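Local coordinates for uncharacterized protein (Danio rerio, PDB 5HBA) that probably recognises targets as the globular head of complement C1q subunit A, the part of C1q that initiates the classical complement pathway in innate immunity, at residues F6-Q17 / M118-G128. Numbering follows the deposited sequence.
Sequences FSVLRNETSQAQ and MPKRLYAVFNG. With SO4 (sulfate ion), chain D.
F6 to R10 pairs antiparallel with A124 to G128, joining the first strand of the C1q domain to its last in the jelly-roll sandwich. Six backbone hydrogen bonds link F6 with G128, V8 with F126 and R10 with A124. The F6, V8 and F126 side chains share the face turned into the sandwich. F6 CG sits between its backbone N and carbonyl carbon (chi1 74°), which lays the ring over G128, whose CA is 4.0 Å from the ring centroid. The ring's far edge meets the face of F126 in a T-shaped stack, planes 78° apart. F35 and F42 also meet the F6 ring. With an alanine here, the F126 face would probably lose its edge-on partner and a gap would open over G128. V8 CG2 lies alongside F126 CB at 3.6 Å. On the other face S7 OG donates to N127 OD1 at 2.6 Å, while N127 ND2 bonds G93 O of a neighbouring subunit. L9 CD1 touches Y123 CE1 at 3.8 Å. Beyond R10 the strands part around a water, which accepts from R10 NE and L122 N. R10 NH2 donates to S14 O at 2.9 Å, and NH1 reaches T23 O. A16 CB and the E12 carboxylate lie over opposite faces of this guanidinium. The continuous ladder thus ends at R10 and A124; beyond it water and single bonds, including A16 N to K120 O, join the chains, and R10, itself on the strand, holds the S14 carbonyl.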
ATOM      1  N   PHE A   6      -9.810   5.039  -9.250  1.00 26.83           N
ATOM      2  CA  PHE A   6      -8.884   5.079 -10.376  1.00 24.16           C
ATOM      3  C   PHE A   6      -7.610   4.276 -10.143  1.00 27.14           C
ATOM      4  O   PHE A   6      -7.191   4.037  -8.999  1.00 25.44           O
ATOM      5  CB  PHE A   6      -8.511   6.525 -10.729  1.00 25.51           C
ATOM      6  CG  PHE A   6      -7.566   7.159  -9.747  1.00 23.96           C
ATOM      7  CD1 PHE A   6      -6.188   7.009  -9.890  1.00 24.18           C
ATOM      8  CD2 PHE A   6      -8.051   7.908  -8.687  1.00 27.12           C
ATOM      9  CE1 PHE A   6      -5.309   7.578  -8.973  1.00 26.71           C
ATOM     10  CE2 PHE A   6      -7.180   8.491  -7.764  1.00 26.41           C
ATOM     11  CZ  PHE A   6      -5.803   8.321  -7.908  1.00 25.61           C
ATOM     12  N   SER A   7      -6.990   3.893 -11.252  1.00 21.71           N
ATOM     13  CA  SER A   7      -5.694   3.245 -11.245  1.00 23.94           C
ATOM     14  C   SER A   7      -4.979   3.672 -12.518  1.00 25.88           C
ATOM     15  O   SER A   7      -5.437   3.370 -13.639  1.00 25.20           O
ATOM     16  CB  SER A   7      -5.862   1.726 -11.208  1.00 24.17           C
ATOM     17  OG  SER A   7      -4.603   1.088 -11.173  1.00 24.71           O
ATOM     18  N   VAL A   8      -3.874   4.394 -12.355  1.00 21.85           N
ATOM     19  CA  VAL A   8      -3.120   4.908 -13.504  1.00 24.05           C
ATOM     20  C   VAL A   8      -1.670   4.436 -13.471  1.00 24.63           C
ATOM     21  O   VAL A   8      -1.072   4.307 -12.398  1.00 20.62           O
ATOM     22  CB  VAL A   8      -3.188   6.460 -13.585  1.00 25.29           C
ATOM     23  CG1 VAL A   8      -4.601   6.900 -13.948  1.00 21.49           C
ATOM     24  CG2 VAL A   8      -2.759   7.086 -12.244  1.00 21.84           C
ATOM     25  N   LEU A   9      -1.119   4.168 -14.654  1.00 22.94           N
ATOM     26  CA  LEU A   9       0.214   3.584 -14.779  1.00 23.08           C
ATOM     27  C   LEU A   9       1.164   4.474 -15.576  1.00 23.58           C
ATOM     28  O   LEU A   9       0.789   5.060 -16.598  1.00 21.22           O
ATOM     29  CB  LEU A   9       0.109   2.204 -15.444  1.00 23.01           C
ATOM     30  CG  LEU A   9       1.358   1.506 -16.001  1.00 22.96           C
ATOM     31  CD1 LEU A   9       2.330   1.077 -14.908  1.00 27.49           C
ATOM     32  CD2 LEU A   9       0.953   0.309 -16.853  1.00 23.88           C
ATOM     33  N   ARG A  10       2.397   4.579 -15.101  1.00 20.56           N
ATOM     34  CA  ARG A  10       3.436   5.259 -15.859  1.00 23.94           C
ATOM     35  C   ARG A  10       4.493   4.233 -16.203  1.00 24.94           C
ATOM     36  O   ARG A  10       5.120   3.678 -15.299  1.00 21.36           O
ATOM     37  CB  ARG A  10       4.088   6.384 -15.046  1.00 23.36           C
ATOM     38  CG  ARG A  10       5.183   7.108 -15.840  1.00 24.90           C
ATOM     39  CD  ARG A  10       5.986   8.093 -14.997  1.00 22.17           C
ATOM     40  NE  ARG A  10       7.066   8.662 -15.799  1.00 24.26           N
ATOM     41  CZ  ARG A  10       6.979   9.812 -16.467  1.00 28.13           C
ATOM     42  NH1 ARG A  10       5.863  10.535 -16.407  1.00 22.82           N
ATOM     43  NH2 ARG A  10       8.016  10.245 -17.180  1.00 25.38           N
ATOM     44  N   ASN A  11       4.664   3.969 -17.501  1.00 21.29           N
ATOM     45  CA  ASN A  11       5.696   3.061 -17.994  1.00 28.20           C
ATOM     46  C   ASN A  11       6.204   3.574 -19.334  1.00 25.33           C
ATOM     47  O   ASN A  11       5.635   3.265 -20.377  1.00 26.33           O
ATOM     48  CB  ASN A  11       5.156   1.635 -18.155  1.00 26.16           C
ATOM     49  CG  ASN A  11       6.261   0.617 -18.457  1.00 30.58           C
ATOM     50  OD1 ASN A  11       7.417   0.809 -18.091  1.00 34.23           O
ATOM     51  ND2 ASN A  11       5.898  -0.473 -19.119  1.00 38.73           N
ATOM     52  N   GLU A  12       7.264   4.376 -19.292  1.00 29.40           N
ATOM     53  CA  GLU A  12       7.740   5.090 -20.475  1.00 30.19           C
ATOM     54  C   GLU A  12       9.226   5.434 -20.379  1.00 33.62           C
ATOM     55  O   GLU A  12       9.834   5.350 -19.298  1.00 29.99           O
ATOM     56  CB  GLU A  12       6.906   6.362 -20.700  1.00 31.20           C
ATOM     57  CG  GLU A  12       6.720   7.209 -19.452  1.00 31.92           C
ATOM     58  CD  GLU A  12       5.805   8.410 -19.667  1.00 35.64           C
ATOM     59  OE1 GLU A  12       6.240   9.383 -20.312  1.00 41.41           O
ATOM     60  OE2 GLU A  12       4.655   8.396 -19.170  1.00 38.95           O
ATOM     61  N   THR A  13       9.802   5.815 -21.519  1.00 27.39           N
ATOM     62  CA  THR A  13      11.224   6.132 -21.610  1.00 29.90           C
ATOM     63  C   THR A  13      11.499   7.536 -21.066  1.00 24.53           C
ATOM     64  O   THR A  13      12.588   7.813 -20.573  1.00 27.63           O
ATOM     65  CB  THR A  13      11.735   6.004 -23.079  1.00 31.06           C
ATOM     66  OG1 THR A  13      11.443   4.689 -23.574  1.00 38.38           O
ATOM     67  CG2 THR A  13      13.251   6.244 -23.181  1.00 29.29           C
ATOM     68  N   SER A  14      10.507   8.418 -21.135  1.00 26.75           N
ATOM     69  CA  SER A  14      10.703   9.805 -20.704  1.00 27.19           C
ATOM     70  C   SER A  14      11.032   9.904 -19.220  1.00 25.36           C
ATOM     71  O   SER A  14      10.460   9.185 -18.394  1.00 23.64           O
ATOM     72  CB  SER A  14       9.458  10.640 -20.982  1.00 26.82           C
ATOM     73  OG  SER A  14       9.159  10.662 -22.366  1.00 37.00           O
ATOM     74  N   GLN A  15      11.952  10.798 -18.880  1.00 26.49           N
ATOM     75  CA  GLN A  15      12.300  11.015 -17.487  1.00 28.19           C
ATOM     76  C   GLN A  15      11.152  11.762 -16.837  1.00 24.06           C
ATOM     77  O   GLN A  15      10.453  12.520 -17.506  1.00 22.92           O
ATOM     78  CB  GLN A  15      13.592  11.827 -17.380  1.00 25.98           C
ATOM     79  CG  GLN A  15      14.816  11.112 -17.969  1.00 25.29           C
ATOM     80  CD  GLN A  15      15.950  12.069 -18.300  1.00 30.42           C
ATOM     81  OE1 GLN A  15      15.734  13.275 -18.470  1.00 26.11           O
ATOM     82  NE2 GLN A  15      17.166  11.538 -18.382  1.00 31.22           N
ATOM     83  N   ALA A  16      10.938  11.518 -15.547  1.00 21.97           N
ATOM     84  CA  ALA A  16       9.915  12.226 -14.782  1.00 22.94           C
ATOM     85  C   ALA A  16      10.569  13.387 -14.036  1.00 25.33           C
ATOM     86  O   ALA A  16      11.383  13.172 -13.141  1.00 25.32           O
ATOM     87  CB  ALA A  16       9.226  11.272 -13.797  1.00 24.45           C
ATOM     88  N   GLN A  17      10.197  14.607 -14.409  1.00 23.63           N
ATOM     89  CA  GLN A  17      10.760  15.831 -13.846  1.00 26.06           C
ATOM     90  C   GLN A  17      10.633  15.894 -12.329  1.00 26.39           C
ATOM     91  O   GLN A  17       9.613  15.479 -11.773  1.00 20.16           O
ATOM     92  CB  GLN A  17      10.032  17.032 -14.432  1.00 23.28           C
ATOM     93  CG  GLN A  17      10.287  17.258 -15.908  1.00 34.47           C
ATOM     94  CD  GLN A  17      11.691  17.761 -16.168  1.00 39.32           C
ATOM     95  OE1 GLN A  17      12.157  18.709 -15.525  1.00 41.53           O
ATOM     96  NE2 GLN A  17      12.380  17.122 -17.104  1.00 44.17           N
ATOM     97  N   MET A 118      20.041  15.248 -12.906  1.00 27.33           N
ATOM     98  CA  MET A 118      19.121  15.008 -14.014  1.00 29.69           C
ATOM     99  C   MET A 118      17.937  14.165 -13.540  1.00 26.82           C
ATOM    100  O   MET A 118      18.115  13.239 -12.755  1.00 26.85           O
ATOM    101  CB  MET A 118      19.847  14.283 -15.161  1.00 27.97           C
ATOM    102  CG  MET A 118      20.881  15.144 -15.901  1.00 31.06           C
ATOM    103  SD  MET A 118      21.562  14.345 -17.381  1.00 35.68           S
ATOM    104  CE  MET A 118      20.087  13.871 -18.231  1.00 27.64           C
ATOM    105  N   PRO A 119      16.721  14.471 -14.022  1.00 26.32           N
ATOM    106  CA  PRO A 119      15.580  13.623 -13.653  1.00 28.59           C
ATOM    107  C   PRO A 119      15.772  12.204 -14.204  1.00 30.66           C
ATOM    108  O   PRO A 119      16.598  12.017 -15.103  1.00 22.92           O
ATOM    109  CB  PRO A 119      14.396  14.304 -14.344  1.00 27.73           C
ATOM    110  CG  PRO A 119      15.003  15.135 -15.441  1.00 27.52           C
ATOM    111  CD  PRO A 119      16.336  15.575 -14.919  1.00 27.63           C
ATOM    112  N   LYS A 120      15.063  11.214 -13.667  1.00 29.35           N
ATOM    113  CA  LYS A 120      15.232   9.845 -14.156  1.00 29.49           C
ATOM    114  C   LYS A 120      13.913   9.233 -14.575  1.00 27.90           C
ATOM    115  O   LYS A 120      12.836   9.732 -14.220  1.00 20.46           O
ATOM    116  CB  LYS A 120      15.843   8.923 -13.091  1.00 27.20           C
ATOM    117  CG  LYS A 120      16.880   9.524 -12.183  1.00 34.13           C
ATOM    118  CD  LYS A 120      17.265   8.482 -11.114  1.00 38.61           C
ATOM    119  CE  LYS A 120      17.496   9.110  -9.745  1.00 38.89           C
ATOM    120  NZ  LYS A 120      17.546   8.084  -8.646  1.00 38.43           N
ATOM    121  N   ARG A 121      14.004   8.129 -15.308  1.00 23.58           N
ATOM    122  CA  ARG A 121      12.825   7.345 -15.641  1.00 25.21           C
ATOM    123  C   ARG A 121      12.142   6.909 -14.361  1.00 27.04           C
ATOM    124  O   ARG A 121      12.798   6.713 -13.318  1.00 26.28           O
ATOM    125  CB  ARG A 121      13.191   6.094 -16.447  1.00 28.99           C
ATOM    126  CG  ARG A 121      13.797   6.360 -17.808  1.00 35.59           C
ATOM    127  CD  ARG A 121      13.907   5.049 -18.609  1.00 34.23           C
ATOM    128  NE  ARG A 121      12.614   4.361 -18.655  1.00 40.90           N
ATOM    129  CZ  ARG A 121      12.380   3.212 -19.291  1.00 49.43           C
ATOM    130  NH1 ARG A 121      13.353   2.598 -19.956  1.00 50.66           N
ATOM    131  NH2 ARG A 121      11.165   2.679 -19.265  1.00 49.89           N
ATOM    132  N   LEU A 122      10.825   6.751 -14.428  1.00 25.43           N
ATOM    133  CA  LEU A 122      10.071   6.369 -13.237  1.00 25.23           C
ATOM    134  C   LEU A 122       8.901   5.466 -13.591  1.00 25.30           C
ATOM    135  O   LEU A 122       8.030   5.841 -14.375  1.00 25.69           O
ATOM    136  CB  LEU A 122       9.560   7.611 -12.506  1.00 25.28           C
ATOM    137  CG  LEU A 122       8.626   7.410 -11.304  1.00 26.05           C
ATOM    138  CD1 LEU A 122       9.407   6.956 -10.068  1.00 22.21           C
ATOM    139  CD2 LEU A 122       7.867   8.711 -11.017  1.00 20.97           C
ATOM    140  N   TYR A 123       8.886   4.272 -13.004  1.00 23.75           N
ATOM    141  CA  TYR A 123       7.754   3.375 -13.139  1.00 22.70           C
ATOM    142  C   TYR A 123       6.824   3.689 -11.984  1.00 23.33           C
ATOM    143  O   TYR A 123       7.276   3.787 -10.843  1.00 22.94           O
ATOM    144  CB  TYR A 123       8.235   1.938 -13.039  1.00 23.46           C
ATOM    145  CG  TYR A 123       7.153   0.886 -13.095  1.00 28.25           C
ATOM    146  CD1 TYR A 123       6.650   0.439 -14.316  1.00 31.07           C
ATOM    147  CD2 TYR A 123       6.663   0.307 -11.928  1.00 27.98           C
ATOM    148  CE1 TYR A 123       5.673  -0.552 -14.369  1.00 29.43           C
ATOM    149  CE2 TYR A 123       5.685  -0.673 -11.971  1.00 28.59           C
ATOM    150  CZ  TYR A 123       5.195  -1.093 -13.190  1.00 29.54           C
ATOM    151  OH  TYR A 123       4.228  -2.067 -13.234  1.00 36.43           O
ATOM    152  N   ALA A 124       5.539   3.888 -12.262  1.00 23.04           N
ATOM    153  CA  ALA A 124       4.624   4.243 -11.178  1.00 22.14           C
ATOM    154  C   ALA A 124       3.200   3.758 -11.399  1.00 22.34           C
ATOM    155  O   ALA A 124       2.668   3.878 -12.499  1.00 24.71           O
ATOM    156  CB  ALA A 124       4.647   5.770 -10.938  1.00 22.87           C
ATOM    157  N   VAL A 125       2.604   3.201 -10.345  1.00 21.53           N
ATOM    158  CA  VAL A 125       1.182   2.879 -10.314  1.00 21.80           C
ATOM    159  C   VAL A 125       0.556   3.735  -9.212  1.00 23.50           C
ATOM    160  O   VAL A 125       1.009   3.707  -8.070  1.00 21.66           O
ATOM    161  CB  VAL A 125       0.939   1.367 -10.033  1.00 25.34           C
ATOM    162  CG1 VAL A 125      -0.556   1.067  -9.961  1.00 23.85           C
ATOM    163  CG2 VAL A 125       1.582   0.498 -11.132  1.00 23.90           C
ATOM    164  N   PHE A 126      -0.449   4.531  -9.564  1.00 21.83           N
ATOM    165  CA  PHE A 126      -1.081   5.446  -8.617  1.00 21.27           C
ATOM    166  C   PHE A 126      -2.547   5.050  -8.558  1.00 23.41           C
ATOM    167  O   PHE A 126      -3.225   5.002  -9.595  1.00 22.37           O
ATOM    168  CB  PHE A 126      -0.940   6.885  -9.132  1.00 20.16           C
ATOM    169  CG  PHE A 126      -1.361   7.953  -8.152  1.00 24.01           C
ATOM    170  CD1 PHE A 126      -1.446   7.697  -6.784  1.00 23.13           C
ATOM    171  CD2 PHE A 126      -1.674   9.234  -8.609  1.00 21.95           C
ATOM    172  CE1 PHE A 126      -1.825   8.696  -5.891  1.00 22.57           C
ATOM    173  CE2 PHE A 126      -2.053  10.242  -7.715  1.00 26.89           C
ATOM    174  CZ  PHE A 126      -2.134   9.967  -6.353  1.00 23.27           C
ATOM    175  N   ASN A 127      -3.028   4.752  -7.352  1.00 20.02           N
ATOM    176  CA  ASN A 127      -4.391   4.260  -7.153  1.00 22.74           C
ATOM    177  C   ASN A 127      -5.171   5.097  -6.146  1.00 24.92           C
ATOM    178  O   ASN A 127      -4.590   5.681  -5.221  1.00 27.19           O
ATOM    179  CB  ASN A 127      -4.355   2.814  -6.657  1.00 23.91           C
ATOM    180  CG  ASN A 127      -3.589   1.903  -7.588  1.00 23.84           C
ATOM    181  OD1 ASN A 127      -3.803   1.914  -8.802  1.00 23.64           O
ATOM    182  ND2 ASN A 127      -2.683   1.105  -7.022  1.00 21.48           N
ATOM    183  N   GLY A 128      -6.491   5.138  -6.304  1.00 24.17           N
ATOM    184  CA  GLY A 128      -7.318   5.887  -5.371  1.00 21.90           C
ATOM    185  C   GLY A 128      -8.802   5.603  -5.499  1.00 23.85           C
ATOM    186  O   GLY A 128      -9.273   5.206  -6.563  1.00 26.61           O
TER
HETATM  187  S   SO4 D 201       8.103   6.966 -24.548  1.00 31.77           S
HETATM  188  O1  SO4 D 201       6.749   7.258 -25.006  1.00 34.22           O
HETATM  189  O2  SO4 D 201       8.546   8.021 -23.641  1.00 34.44           O
HETATM  190  O3  SO4 D 201       8.125   5.691 -23.822  1.00 31.59           O
HETATM  191  O4  SO4 D 201       9.034   6.880 -25.676  1.00 34.66           O
HETATM  192  O   HOH W   1       9.504   7.176 -16.931  1.00 26.64           O
HETATM  193  O   HOH W   2       8.577   4.473 -16.707  1.00 28.07           O
HETATM  194  O   HOH W   3      13.125  11.806 -11.559  1.00 27.91           O